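Local structure of ricin B-related lectin (Polyporus squamosus, 5MUA) at residues L180-W191 and V254-F265. The protein binds galactose through a ricin-type beta-trefoil lectin domain and calcium and the inhibitor E-64 through a papain-like cysteine protease domain. Numbering follows the deposited sequence.
Sequences LVLTRDQISSIW and VERGNFSTVTFF
Two nitrogens of Arg256 converge on one backbone oxygen of Val181: NE lies 2.8 Å from Val181 O and NH2 lies 3.0 Å from that same O. Val181 O lies at the guanidinium edge, close to its plane. NH2 approaches in the carbonyl plane, whereas NE is tilted from it, and neither bond is straight. Over one face of the guanidinium sits Thr183 CG2, 3.4 Å from Arg256 NH1, while Tyr10 holds NH1 from outside. Water bridges add two links, Arg256 NH2 to Gln186 NE2 and Val254 O to Leu182 O.

The charged pair is Arg184 with Glu255. Arg184 NH2 reaches Glu255 OE2 at 2.9 Å, nearly straight at 164° but from above the carboxylate plane; the NE bond to this oxygen is weak. Thr263 OG1 donates to the anti lone pair of Glu255 OE2, so a strand neighbour helps position the carboxylate.

Within the papain-like part, these bonds join the lead-in and first turn of helix 184-194, where Thr183 and Gln186 form a capping box, to the end of strand 246-255 and the loop that follows it; Thr263 brings in the antiparallel strand 261-266.

Apolar contacts lie at Val181 and, further along the helix, at Ile187 and Trp191. Val181 CG2 touches Val254 CG2 and Phe259 CE1, each 3.7 Å away. Ile187 CG2 stands over the Phe265 face in a CH-pi contact, 4.2 Å from the centroid. The five-membered ring of Trp191 receives the Phe265 edge on its face in an offset T-shaped pair with planes at 80°; Trp191 NE1 bonds Pro267 O, and Phe215 stacks on Phe265.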
loop_
_atom_site.group_PDB
_atom_site.type_symbol
_atom_site.label_atom_id
_atom_site.label_comp_id
_atom_site.label_asym_id
_atom_site.label_seq_id
_atom_site.Cartn_x
_atom_site.Cartn_y
_atom_site.Cartn_z
ATOM N N LEU B 180 16.976 0.085 -4.430
ATOM C CA LEU B 180 17.779 0.470 -3.250
ATOM C C LEU B 180 17.435 -0.448 -2.094
ATOM O O LEU B 180 16.259 -0.707 -1.796
ATOM C CB LEU B 180 17.583 1.906 -2.824
ATOM C CG LEU B 180 18.284 2.370 -1.527
ATOM C CD1 LEU B 180 19.802 2.265 -1.798
ATOM C CD2 LEU B 180 17.890 3.827 -1.257
ATOM N N VAL B 181 18.463 -0.961 -1.467
ATOM C CA VAL B 181 18.302 -1.809 -0.281
ATOM C C VAL B 181 18.444 -0.856 0.899
ATOM O O VAL B 181 19.482 -0.218 1.106
ATOM C CB VAL B 181 19.386 -2.925 -0.218
ATOM C CG1 VAL B 181 19.364 -3.672 1.113
ATOM C CG2 VAL B 181 19.263 -3.899 -1.375
ATOM N N LEU B 182 17.385 -0.774 1.719
ATOM C CA LEU B 182 17.377 0.107 2.862
ATOM C C LEU B 182 18.079 -0.496 4.050
ATOM O O LEU B 182 18.136 -1.713 4.180
ATOM C CB LEU B 182 15.917 0.369 3.298
ATOM C CG LEU B 182 15.149 1.071 2.169
ATOM C CD1 LEU B 182 13.693 1.075 2.591
ATOM C CD2 LEU B 182 15.638 2.497 1.897
ATOM N N THR B 183 18.489 0.372 4.964
ATOM C CA THR B 183 19.000 -0.068 6.255
ATOM C C THR B 183 17.855 -0.305 7.218
ATOM O O THR B 183 16.716 0.170 7.037
ATOM C CB THR B 183 19.906 0.992 6.914
ATOM O OG1 THR B 183 19.168 2.178 7.185
ATOM C CG2 THR B 183 21.148 1.355 5.994
ATOM N N ARG B 184 18.202 -1.028 8.288
ATOM C CA ARG B 184 17.237 -1.161 9.376
ATOM C C ARG B 184 16.827 0.125 10.006
ATOM O O ARG B 184 15.654 0.350 10.358
ATOM C CB ARG B 184 17.710 -2.225 10.395
ATOM C CG ARG B 184 17.489 -3.606 9.825
ATOM C CD ARG B 184 17.660 -4.693 10.865
ATOM N NE ARG B 184 17.753 -6.037 10.287
ATOM C CZ ARG B 184 17.686 -7.170 11.010
ATOM N NH1 ARG B 184 17.454 -7.137 12.337
ATOM N NH2 ARG B 184 17.851 -8.342 10.414
ATOM N N ASP B 185 17.752 1.047 10.148
ATOM C CA ASP B 185 17.390 2.323 10.695
ATOM C C ASP B 185 16.377 2.996 9.855
ATOM O O ASP B 185 15.429 3.612 10.363
ATOM C CB ASP B 185 18.632 3.204 10.848
ATOM C CG ASP B 185 19.515 2.795 12.039
ATOM O OD1 ASP B 185 19.092 2.097 12.950
ATOM O OD2 ASP B 185 20.677 3.249 12.056
ATOM N N GLN B 186 16.545 2.891 8.534
ATOM C CA GLN B 186 15.633 3.552 7.645
ATOM C C GLN B 186 14.233 2.896 7.649
ATOM O O GLN B 186 13.236 3.619 7.746
ATOM C CB GLN B 186 16.185 3.556 6.233
ATOM C CG GLN B 186 17.381 4.525 6.075
ATOM C CD GLN B 186 18.222 4.200 4.856
ATOM O OE1 GLN B 186 18.083 3.124 4.261
ATOM N NE2 GLN B 186 19.132 5.080 4.516
ATOM N N ILE B 187 14.200 1.570 7.566
ATOM C CA ILE B 187 12.968 0.797 7.632
ATOM C C ILE B 187 12.261 1.126 8.905
ATOM O O ILE B 187 11.076 1.468 8.911
ATOM C CB ILE B 187 13.224 -0.705 7.508
ATOM C CG1 ILE B 187 13.686 -1.007 6.051
ATOM C CG2 ILE B 187 11.961 -1.508 7.719
ATOM C CD1 ILE B 187 14.490 -2.290 6.020
ATOM N N SER B 188 12.957 1.025 10.018
ATOM C CA SER B 188 12.349 1.382 11.263
ATOM C C SER B 188 11.843 2.817 11.381
ATOM O O SER B 188 10.791 3.035 11.997
ATOM C CB SER B 188 13.271 1.019 12.421
ATOM O OG SER B 188 13.312 -0.379 12.508
ATOM N N SER B 189 12.536 3.798 10.812
ATOM C CA SER B 189 12.098 5.184 10.908
ATOM C C SER B 189 10.793 5.366 10.094
ATOM O O SER B 189 9.889 6.038 10.521
ATOM C CB SER B 189 13.209 6.200 10.509
ATOM O OG SER B 189 13.335 6.270 9.106
ATOM N N ILE B 190 10.707 4.712 8.954
ATOM C CA ILE B 190 9.463 4.742 8.118
ATOM C C ILE B 190 8.317 4.123 8.899
ATOM O O ILE B 190 7.221 4.630 8.880
ATOM C CB ILE B 190 9.652 4.014 6.746
ATOM C CG1 ILE B 190 10.665 4.751 5.899
ATOM C CG2 ILE B 190 8.312 3.942 5.941
ATOM C CD1 ILE B 190 11.289 3.885 4.793
ATOM N N TRP B 191 8.588 2.994 9.546
ATOM C CA TRP B 191 7.599 2.252 10.283
ATOM C C TRP B 191 7.117 3.069 11.485
ATOM O O TRP B 191 5.908 3.183 11.696
ATOM C CB TRP B 191 8.125 0.868 10.716
ATOM C CG TRP B 191 7.040 0.157 11.479
ATOM C CD1 TRP B 191 6.037 -0.520 10.951
ATOM C CD2 TRP B 191 6.875 0.107 12.901
ATOM N NE1 TRP B 191 5.204 -1.025 11.933
ATOM C CE2 TRP B 191 5.696 -0.629 13.150
ATOM C CE3 TRP B 191 7.579 0.649 13.982
ATOM C CZ2 TRP B 191 5.234 -0.880 14.431
ATOM C CZ3 TRP B 191 7.110 0.392 15.299
ATOM C CH2 TRP B 191 5.946 -0.359 15.495
ATOM N N VAL B 254 15.982 -7.579 1.846
ATOM C CA VAL B 254 17.327 -8.183 1.847
ATOM C C VAL B 254 18.202 -7.275 2.614
ATOM O O VAL B 254 17.905 -6.118 2.826
ATOM C CB VAL B 254 17.889 -8.558 0.447
ATOM C CG1 VAL B 254 16.938 -9.444 -0.317
ATOM C CG2 VAL B 254 18.190 -7.359 -0.408
ATOM N N GLU B 255 19.311 -7.833 3.092
ATOM C CA GLU B 255 20.173 -7.167 4.041
ATOM C C GLU B 255 21.289 -6.487 3.266
ATOM O O GLU B 255 21.869 -7.077 2.380
ATOM C CB GLU B 255 20.830 -8.225 4.982
ATOM C CG GLU B 255 19.899 -8.851 6.023
ATOM C CD GLU B 255 19.519 -7.847 7.073
ATOM O OE1 GLU B 255 20.339 -6.987 7.435
ATOM O OE2 GLU B 255 18.427 -7.925 7.572
ATOM N N ARG B 256 21.632 -5.276 3.669
ATOM C CA ARG B 256 22.848 -4.665 3.156
ATOM C C ARG B 256 24.135 -5.391 3.352
ATOM O O ARG B 256 24.958 -5.404 2.444
ATOM C CB ARG B 256 23.000 -3.264 3.642
ATOM C CG ARG B 256 22.648 -2.385 2.468
ATOM C CD ARG B 256 22.907 -1.043 2.874
ATOM N NE ARG B 256 21.971 -0.115 2.312
ATOM C CZ ARG B 256 22.098 1.169 2.548
ATOM N NH1 ARG B 256 23.190 1.575 3.241
ATOM N NH2 ARG B 256 21.227 2.016 2.024
ATOM N N GLY B 257 24.285 -6.032 4.494
ATOM C CA GLY B 257 25.540 -6.822 4.755
ATOM C C GLY B 257 25.591 -8.101 3.989
ATOM O O GLY B 257 26.651 -8.723 3.850
ATOM N N ASN B 258 24.446 -8.564 3.486
ATOM C CA ASN B 258 24.433 -9.771 2.708
ATOM C C ASN B 258 23.166 -9.841 1.895
ATOM O O ASN B 258 22.090 -10.218 2.425
ATOM C CB ASN B 258 24.484 -11.003 3.615
ATOM C CG ASN B 258 24.556 -12.303 2.830
ATOM O OD1 ASN B 258 24.343 -12.392 1.597
ATOM N ND2 ASN B 258 24.887 -13.337 3.547
ATOM N N PHE B 259 23.304 -9.569 0.606
ATOM C CA PHE B 259 22.138 -9.348 -0.207
ATOM C C PHE B 259 21.405 -10.665 -0.469
ATOM O O PHE B 259 20.300 -10.619 -0.952
ATOM C CB PHE B 259 22.526 -8.763 -1.545
ATOM C CG PHE B 259 23.053 -7.365 -1.497
ATOM C CD1 PHE B 259 22.329 -6.351 -0.903
ATOM C CD2 PHE B 259 24.220 -7.037 -2.200
ATOM C CE1 PHE B 259 22.775 -5.031 -0.918
ATOM C CE2 PHE B 259 24.662 -5.727 -2.228
ATOM C CZ PHE B 259 23.939 -4.724 -1.586
ATOM N N SER B 260 22.030 -11.794 -0.184
ATOM C CA SER B 260 21.387 -13.107 -0.346
ATOM C C SER B 260 20.528 -13.473 0.853
ATOM O O SER B 260 19.794 -14.447 0.807
ATOM C CB SER B 260 22.440 -14.191 -0.563
ATOM O OG SER B 260 23.043 -14.019 -1.800
ATOM N N THR B 261 20.570 -12.704 1.928
ATOM C CA THR B 261 19.777 -13.035 3.113
ATOM C C THR B 261 18.408 -12.331 2.977
ATOM O O THR B 261 18.385 -11.096 2.926
ATOM C CB THR B 261 20.461 -12.503 4.397
ATOM O OG1 THR B 261 21.777 -13.067 4.484
ATOM C CG2 THR B 261 19.684 -12.826 5.693
ATOM N N VAL B 262 17.316 -13.097 2.993
ATOM C CA VAL B 262 15.967 -12.542 3.119
ATOM C C VAL B 262 15.596 -12.403 4.607
ATOM O O VAL B 262 15.659 -13.365 5.358
ATOM C CB VAL B 262 14.962 -13.358 2.306
ATOM C CG1 VAL B 262 13.606 -12.725 2.480
ATOM C CG2 VAL B 262 15.376 -13.424 0.811
ATOM N N THR B 263 15.240 -11.208 5.033
ATOM C CA THR B 263 14.871 -10.935 6.407
ATOM C C THR B 263 13.375 -10.582 6.392
ATOM O O THR B 263 12.901 -10.005 5.438
ATOM C CB THR B 263 15.673 -9.780 6.955
ATOM O OG1 THR B 263 17.043 -10.191 6.978
ATOM C CG2 THR B 263 15.338 -9.514 8.418
ATOM N N PHE B 264 12.667 -10.938 7.465
ATOM C CA PHE B 264 11.224 -10.712 7.540
ATOM C C PHE B 264 10.945 -9.646 8.573
ATOM O O PHE B 264 11.715 -9.387 9.543
ATOM C CB PHE B 264 10.504 -12.033 7.747
ATOM C CG PHE B 264 10.909 -13.066 6.790
ATOM C CD1 PHE B 264 10.295 -13.162 5.543
ATOM C CD2 PHE B 264 11.978 -13.915 7.075
ATOM C CE1 PHE B 264 10.691 -14.118 4.626
ATOM C CE2 PHE B 264 12.425 -14.854 6.138
ATOM C CZ PHE B 264 11.782 -14.968 4.916
ATOM N N PHE B 265 9.836 -8.945 8.330
ATOM C CA PHE B 265 9.468 -7.786 9.061
ATOM C C PHE B 265 7.964 -7.850 9.397
ATOM O O PHE B 265 7.129 -8.156 8.530
ATOM C CB PHE B 265 9.806 -6.522 8.271
ATOM C CG PHE B 265 9.510 -5.226 9.020
ATOM C CD1 PHE B 265 10.386 -4.755 9.998
ATOM C CD2 PHE B 265 8.369 -4.480 8.760
ATOM C CE1 PHE B 265 10.149 -3.560 10.659
ATOM C CE2 PHE B 265 8.108 -3.286 9.436
ATOM C CZ PHE B 265 8.986 -2.821 10.382
HETATM O O HOH W 1 16.562 -3.756 3.555
HETATM O O HOH W 2 21.708 4.460 3.327
#